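Local coordinates for cell wall mannoprotein 1 (Neosartorya fumigata, PDB 5J5L), which binds arachidonic acid in an all-helical fold and is probably a constitutive cell wall protein and a target of the host antibody response, at residues 15-20 / 78-83; 65-70 / 127-132. One frame throughout, in Å; residues are numbered along the deposited sequence.

Contact 1 (15-20 / 78-83). With ACD (arachidonic acid), chain B.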
loop_
_atom_site.group_PDB
_atom_site.type_symbol
_atom_site.label_atom_id
_atom_site.label_comp_id
_atom_site.label_asym_id
_atom_site.label_seq_id
_atom_site.Cartn_x
_atom_site.Cartn_y
_atom_site.Cartn_z
ATOM N N THR A 15 7.516 -2.446 -5.414
ATOM C CA THR A 15 7.877 -1.852 -6.699
ATOM C C THR A 15 6.805 -0.889 -7.211
ATOM O O THR A 15 7.131 0.229 -7.637
ATOM C CB THR A 15 8.218 -2.948 -7.720
ATOM O OG1 THR A 15 9.295 -3.710 -7.187
ATOM C CG2 THR A 15 8.643 -2.348 -9.050
ATOM N N ASP A 16 5.530 -1.289 -7.128
ATOM C CA ASP A 16 4.412 -0.434 -7.540
ATOM C C ASP A 16 4.421 0.903 -6.797
ATOM O O ASP A 16 4.235 1.959 -7.407
ATOM C CB ASP A 16 3.060 -1.091 -7.248
ATOM C CG ASP A 16 2.779 -2.339 -8.077
ATOM O OD1 ASP A 16 3.356 -2.553 -9.187
ATOM O OD2 ASP A 16 1.888 -3.111 -7.619
ATOM N N ILE A 17 4.596 0.842 -5.472
ATOM C CA ILE A 17 4.581 2.037 -4.637
ATOM C C ILE A 17 5.699 2.987 -5.052
ATOM O O ILE A 17 5.474 4.193 -5.188
ATOM C CB ILE A 17 4.696 1.704 -3.136
ATOM C CG1 ILE A 17 3.435 0.968 -2.647
ATOM C CG2 ILE A 17 4.891 2.970 -2.308
ATOM C CD1 ILE A 17 3.639 0.179 -1.363
ATOM N N ASN A 18 6.896 2.448 -5.255
ATOM C CA ASN A 18 8.028 3.304 -5.579
ATOM C C ASN A 18 7.891 3.916 -6.961
ATOM O O ASN A 18 8.269 5.060 -7.165
ATOM C CB ASN A 18 9.317 2.537 -5.375
ATOM C CG ASN A 18 9.568 2.268 -3.897
ATOM O OD1 ASN A 18 9.298 3.130 -3.036
ATOM N ND2 ASN A 18 10.057 1.084 -3.590
ATOM N N THR A 19 7.266 3.187 -7.877
ATOM C CA THR A 19 6.927 3.749 -9.183
ATOM C C THR A 19 5.913 4.889 -9.053
ATOM O O THR A 19 6.093 5.951 -9.642
ATOM C CB THR A 19 6.417 2.655 -10.133
ATOM O OG1 THR A 19 7.436 1.654 -10.261
ATOM C CG2 THR A 19 6.070 3.235 -11.496
ATOM N N LEU A 20 4.871 4.698 -8.260
ATOM C CA LEU A 20 3.918 5.783 -8.019
ATOM C C LEU A 20 4.570 7.050 -7.474
ATOM O O LEU A 20 4.259 8.157 -7.901
ATOM C CB LEU A 20 2.833 5.341 -7.033
ATOM C CG LEU A 20 1.638 4.640 -7.634
ATOM C CD1 LEU A 20 0.727 4.174 -6.511
ATOM C CD2 LEU A 20 0.859 5.551 -8.577
ATOM N N PRO A 78 7.833 2.574 5.482
ATOM C CA PRO A 78 8.469 3.832 5.061
ATOM C C PRO A 78 8.211 4.184 3.597
ATOM O O PRO A 78 8.140 5.366 3.258
ATOM C CB PRO A 78 9.963 3.591 5.302
ATOM C CG PRO A 78 10.118 2.128 5.455
ATOM C CD PRO A 78 8.817 1.596 5.968
ATOM N N ASP A 79 8.062 3.179 2.739
ATOM C CA ASP A 79 7.749 3.435 1.329
ATOM C C ASP A 79 6.364 4.045 1.185
ATOM O O ASP A 79 6.144 4.958 0.381
ATOM C CB ASP A 79 7.848 2.164 0.494
ATOM C CG ASP A 79 9.252 1.577 0.480
ATOM O OD1 ASP A 79 10.216 2.281 0.851
ATOM O OD2 ASP A 79 9.378 0.407 0.112
ATOM N N ILE A 80 5.418 3.548 1.980
ATOM C CA ILE A 80 4.058 4.066 1.968
ATOM C C ILE A 80 4.024 5.505 2.467
ATOM O O ILE A 80 3.413 6.378 1.836
ATOM C CB ILE A 80 3.125 3.151 2.799
ATOM C CG1 ILE A 80 2.973 1.807 2.099
ATOM C CG2 ILE A 80 1.764 3.813 3.047
ATOM C CD1 ILE A 80 2.397 0.725 2.994
ATOM N N VAL A 81 4.690 5.766 3.593
ATOM C CA VAL A 81 4.748 7.109 4.143
ATOM C C VAL A 81 5.398 8.078 3.138
ATOM O O VAL A 81 4.883 9.176 2.903
ATOM C CB VAL A 81 5.490 7.148 5.486
ATOM C CG1 VAL A 81 5.733 8.593 5.915
ATOM C CG2 VAL A 81 4.699 6.394 6.549
ATOM N N THR A 82 6.499 7.651 2.524
ATOM C CA THR A 82 7.172 8.473 1.507
ATOM C C THR A 82 6.227 8.779 0.331
ATOM O O THR A 82 6.155 9.924 -0.153
ATOM C CB THR A 82 8.469 7.787 1.015
ATOM O OG1 THR A 82 9.409 7.696 2.099
ATOM C CG2 THR A 82 9.112 8.562 -0.145
ATOM N N SER A 83 5.491 7.768 -0.116
ATOM C CA SER A 83 4.587 7.917 -1.256
ATOM C C SER A 83 3.439 8.852 -0.927
ATOM O O SER A 83 3.102 9.762 -1.717
ATOM C CB SER A 83 4.075 6.538 -1.716
ATOM O OG SER A 83 3.483 6.596 -2.995
HETATM C C1 ACD B . 0.322 12.001 -10.632
HETATM C C2 ACD B . -0.932 11.605 -9.889
HETATM C C3 ACD B . -1.715 12.842 -9.498
HETATM C C4 ACD B . -3.128 12.468 -9.047
HETATM C C5 ACD B . -3.812 11.635 -10.105
HETATM C C6 ACD B . -4.290 10.390 -9.921
HETATM C C7 ACD B . -4.278 9.666 -8.598
HETATM C C8 ACD B . -3.217 8.579 -8.532
HETATM C C9 ACD B . -2.531 8.277 -7.418
HETATM C C10 ACD B . -2.661 8.991 -6.084
HETATM C C11 ACD B . -3.560 8.232 -5.143
HETATM C C12 ACD B . -3.198 7.652 -3.989
HETATM C C13 ACD B . -1.809 7.599 -3.388
HETATM C C14 ACD B . -1.175 6.333 -3.938
HETATM C C15 ACD B . -0.302 5.567 -3.275
HETATM C C16 ACD B . 0.159 5.861 -1.875
HETATM C C17 ACD B . 0.753 4.597 -1.270
HETATM C C18 ACD B . -0.305 3.540 -1.014
HETATM C C19 ACD B . 0.272 2.357 -0.274
HETATM C C20 ACD B . -0.466 1.065 -0.511
HETATM O O1 ACD B . 1.316 12.197 -9.921
HETATM O O2 ACD B . 0.336 12.089 -11.875
HETATM O O HOH W 1 7.725 5.430 -1.983
#
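Ile17 places its two branches by its side-chain torsions: with CG1 anti to the carbonyl carbon (chi1 -67°), CG2 faces helix 63-89, and CG1, extended at the second torsion, carries CD1 across Ile80. The CG2 methyl packs between the carbonyl oxygen of Asp79, 3.6 Å from Ile17 CG2, and the CB of Ser83, 3.7 Å from the same methyl. The other branch ends in an apolar contact, Ile17 CD1 lying 3.9 Å from Ile80 CG1. Next to these, Asn18 and Asp79 pass each other with amide and carboxylate planes turned 72° apart, and no direct hydrogen bond joins the two segments. A water links them instead, donating to Asn18 OD1 at 3.0 Å and to the backbone oxygen of Asp79 at 2.9 Å. Asp79 O accepts from Ser83 N and from the water, with the Ile17 methyl packed beside it. The Asp79 carboxylate has its charge partner in Lys14, one turn before Asn18, so this salt bridge adds a second link between the helices.

The isoleucines, with Leu20 and Ser83, border the arachidonic acid. Ile80 CG1 comes within 3.6 Å of ligand C19, near the methyl end of the chain, while Leu20 CD1 lies 3.7 Å from C15. Ser83 turns its hydroxyl to the lipid as well, OG being 3.6 Å from C16; that OG also makes a weak hydrogen bond to Thr21 OG1.

Helices 3-26 and 63-89 run nearly parallel here, their local axes 23° apart. Helix 31-56 packs against the first of them, Leu44 touching Ile17 and Leu20, whereas helix 127-150 meets the second, with Ile140 on Ile80 and Ala143 on Val81.

Contact 2 (65-70 / 127-132)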
loop_
_atom_site.group_PDB
_atom_site.type_symbol
_atom_site.label_atom_id
_atom_site.label_comp_id
_atom_site.label_asym_id
_atom_site.label_seq_id
_atom_site.Cartn_x
_atom_site.Cartn_y
_atom_site.Cartn_z
ATOM N N ASP A 65 9.281 -18.236 8.062
ATOM C CA ASP A 65 8.410 -17.627 7.046
ATOM C C ASP A 65 7.568 -16.484 7.609
ATOM O O ASP A 65 7.355 -15.470 6.939
ATOM C CB ASP A 65 7.508 -18.674 6.384
ATOM C CG ASP A 65 8.265 -19.601 5.431
ATOM O OD1 ASP A 65 9.420 -19.307 5.065
ATOM O OD2 ASP A 65 7.695 -20.634 5.022
ATOM N N SER A 66 7.074 -16.660 8.826
ATOM C CA SER A 66 6.369 -15.603 9.519
ATOM C C SER A 66 7.257 -14.360 9.662
ATOM O O SER A 66 6.817 -13.230 9.392
ATOM C CB SER A 66 5.907 -16.095 10.884
ATOM O OG SER A 66 5.143 -15.103 11.537
ATOM N N THR A 67 8.514 -14.561 10.043
ATOM C CA THR A 67 9.442 -13.432 10.182
ATOM C C THR A 67 9.628 -12.762 8.823
ATOM O O THR A 67 9.589 -11.527 8.704
ATOM C CB THR A 67 10.810 -13.891 10.734
ATOM O OG1 THR A 67 10.625 -14.424 12.045
ATOM C CG2 THR A 67 11.803 -12.737 10.793
ATOM N N SER A 68 9.805 -13.580 7.791
ATOM C CA SER A 68 10.019 -13.056 6.448
ATOM C C SER A 68 8.815 -12.223 5.993
ATOM O O SER A 68 8.987 -11.107 5.514
ATOM C CB SER A 68 10.304 -14.179 5.446
ATOM O OG SER A 68 11.533 -14.852 5.712
ATOM N N VAL A 69 7.600 -12.741 6.166
ATOM C CA VAL A 69 6.393 -12.022 5.715
ATOM C C VAL A 69 6.178 -10.758 6.557
ATOM O O VAL A 69 5.887 -9.683 6.025
ATOM C CB VAL A 69 5.172 -12.964 5.737
ATOM C CG1 VAL A 69 3.873 -12.203 5.617
ATOM C CG2 VAL A 69 5.297 -13.999 4.626
ATOM N N THR A 70 6.394 -10.867 7.864
ATOM C CA THR A 70 6.261 -9.714 8.775
ATOM C C THR A 70 7.221 -8.598 8.400
ATOM O O THR A 70 6.838 -7.436 8.291
ATOM C CB THR A 70 6.516 -10.145 10.239
ATOM O OG1 THR A 70 5.522 -11.089 10.628
ATOM C CG2 THR A 70 6.472 -8.970 11.200
ATOM N N ALA A 127 1.942 -15.832 16.754
ATOM C CA ALA A 127 1.237 -14.964 17.690
ATOM C C ALA A 127 2.000 -13.659 17.930
ATOM O O ALA A 127 1.414 -12.578 17.906
ATOM C CB ALA A 127 0.996 -15.684 19.006
ATOM N N THR A 128 3.308 -13.766 18.137
ATOM C CA THR A 128 4.151 -12.585 18.324
ATOM C C THR A 128 4.196 -11.693 17.076
ATOM O O THR A 128 4.045 -10.468 17.162
ATOM C CB THR A 128 5.580 -12.999 18.716
ATOM O OG1 THR A 128 5.541 -13.643 19.989
ATOM C CG2 THR A 128 6.501 -11.779 18.808
ATOM N N ASP A 129 4.402 -12.305 15.916
ATOM C CA ASP A 129 4.487 -11.539 14.677
ATOM C C ASP A 129 3.167 -10.839 14.337
ATOM O O ASP A 129 3.172 -9.753 13.748
ATOM C CB ASP A 129 4.918 -12.438 13.508
ATOM C CG ASP A 129 6.404 -12.774 13.531
ATOM O OD1 ASP A 129 7.167 -12.136 14.287
ATOM O OD2 ASP A 129 6.817 -13.697 12.792
ATOM N N LYS A 130 2.040 -11.454 14.690
ATOM C CA LYS A 130 0.727 -10.821 14.495
ATOM C C LYS A 130 0.656 -9.470 15.200
ATOM O O LYS A 130 0.146 -8.487 14.643
ATOM C CB LYS A 130 -0.415 -11.722 14.997
ATOM C CG LYS A 130 -1.729 -10.964 15.141
ATOM C CD LYS A 130 -2.940 -11.850 15.357
ATOM C CE LYS A 130 -4.183 -10.982 15.475
ATOM N NZ LYS A 130 -5.377 -11.765 15.881
ATOM N N ASP A 131 1.137 -9.430 16.442
ATOM C CA ASP A 131 1.127 -8.185 17.211
ATOM C C ASP A 131 1.991 -7.134 16.523
ATOM O O ASP A 131 1.592 -5.972 16.396
ATOM C CB ASP A 131 1.603 -8.415 18.648
ATOM C CG ASP A 131 0.632 -9.267 19.457
ATOM O OD1 ASP A 131 -0.581 -9.250 19.144
ATOM O OD2 ASP A 131 1.079 -9.948 20.409
ATOM N N THR A 132 3.161 -7.557 16.055
ATOM C CA THR A 132 4.082 -6.675 15.335
ATOM C C THR A 132 3.463 -6.118 14.056
ATOM O O THR A 132 3.606 -4.926 13.738
ATOM C CB THR A 132 5.370 -7.440 15.007
ATOM O OG1 THR A 132 5.986 -7.841 16.233
ATOM C CG2 THR A 132 6.328 -6.600 14.213
HETATM O O HOH W 2 9.813 -12.384 13.667
HETATM O O HOH W 3 8.561 -15.715 13.729
#
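Ser66 and Asp129 join two parallel helices of the helical bundle, 63-89 and 127-150, whose local axes are only 5° apart, near the N-terminal end of the latter.

The direct polar link is a single short hydrogen bond. A chi1 of -176° swings the Ser66 hydroxyl away from the backbone N and toward helix 127-150, where OG donates to Asp129 OD2 at 2.5 Å and meets the anti lone pair of that oxygen. Ser66 OG also accepts from Thr126 N, bridging the two, while Thr126 OG1 takes the N-H of Asp129. This is consistent with Thr126 as N-cap and Asp129 as N3. The carboxylate's negative charge would probably also be favoured by this helix start.

Two waters extend the link along the more open side. One donates to Thr67 OG1 and to Asp129 OD1, 2.7 Å from each; the other donates to Asp129 OD2 at 2.8 Å and is also bonded to Thr67 OG1. Both carboxylate oxygens are therefore engaged, and Thr67 OG1 is also hydrogen-bonded to Ala63 O.

The remaining contacts between the segments are van der Waals. Thr70 and Thr132 cross at about a right angle, with Thr70 CG2 3.8 Å from Thr132 CG2, and Thr70 OG1 lies 3.2 Å from Asp129 CB.

Within helix 63-89, a further hydrogen bond runs from Thr70 OG1 to Ser66 O at 2.8 Å. That donor stands 40° out of the carbonyl plane, on the face opposite to the one used by Thr70 N.

Overall arrangement
Both contacts pair helix 63-89 with a roughly parallel partner, helix 3-26 in contact 1 and helix 127-150 in contact 2, and their segments alternate along the chain. Their centres are 22 Å apart and their nearest atoms about 10 Å, so they do not touch. Contact 1 is buried, its centre about 8 Å from the centre of the chain, and supplies Leu20, Ile80 and Ser83 to the arachidonic acid pocket. The centre of contact 2 lies about 18 Å from that of the chain, toward one end of the bundle; its nearest atom to the lipid, Val69 O, is 14.1 Å from ligand C20. Lipid binding thus involves contact 1 directly, while contact 2 ties helix 63-89 to the start of helix 127-150.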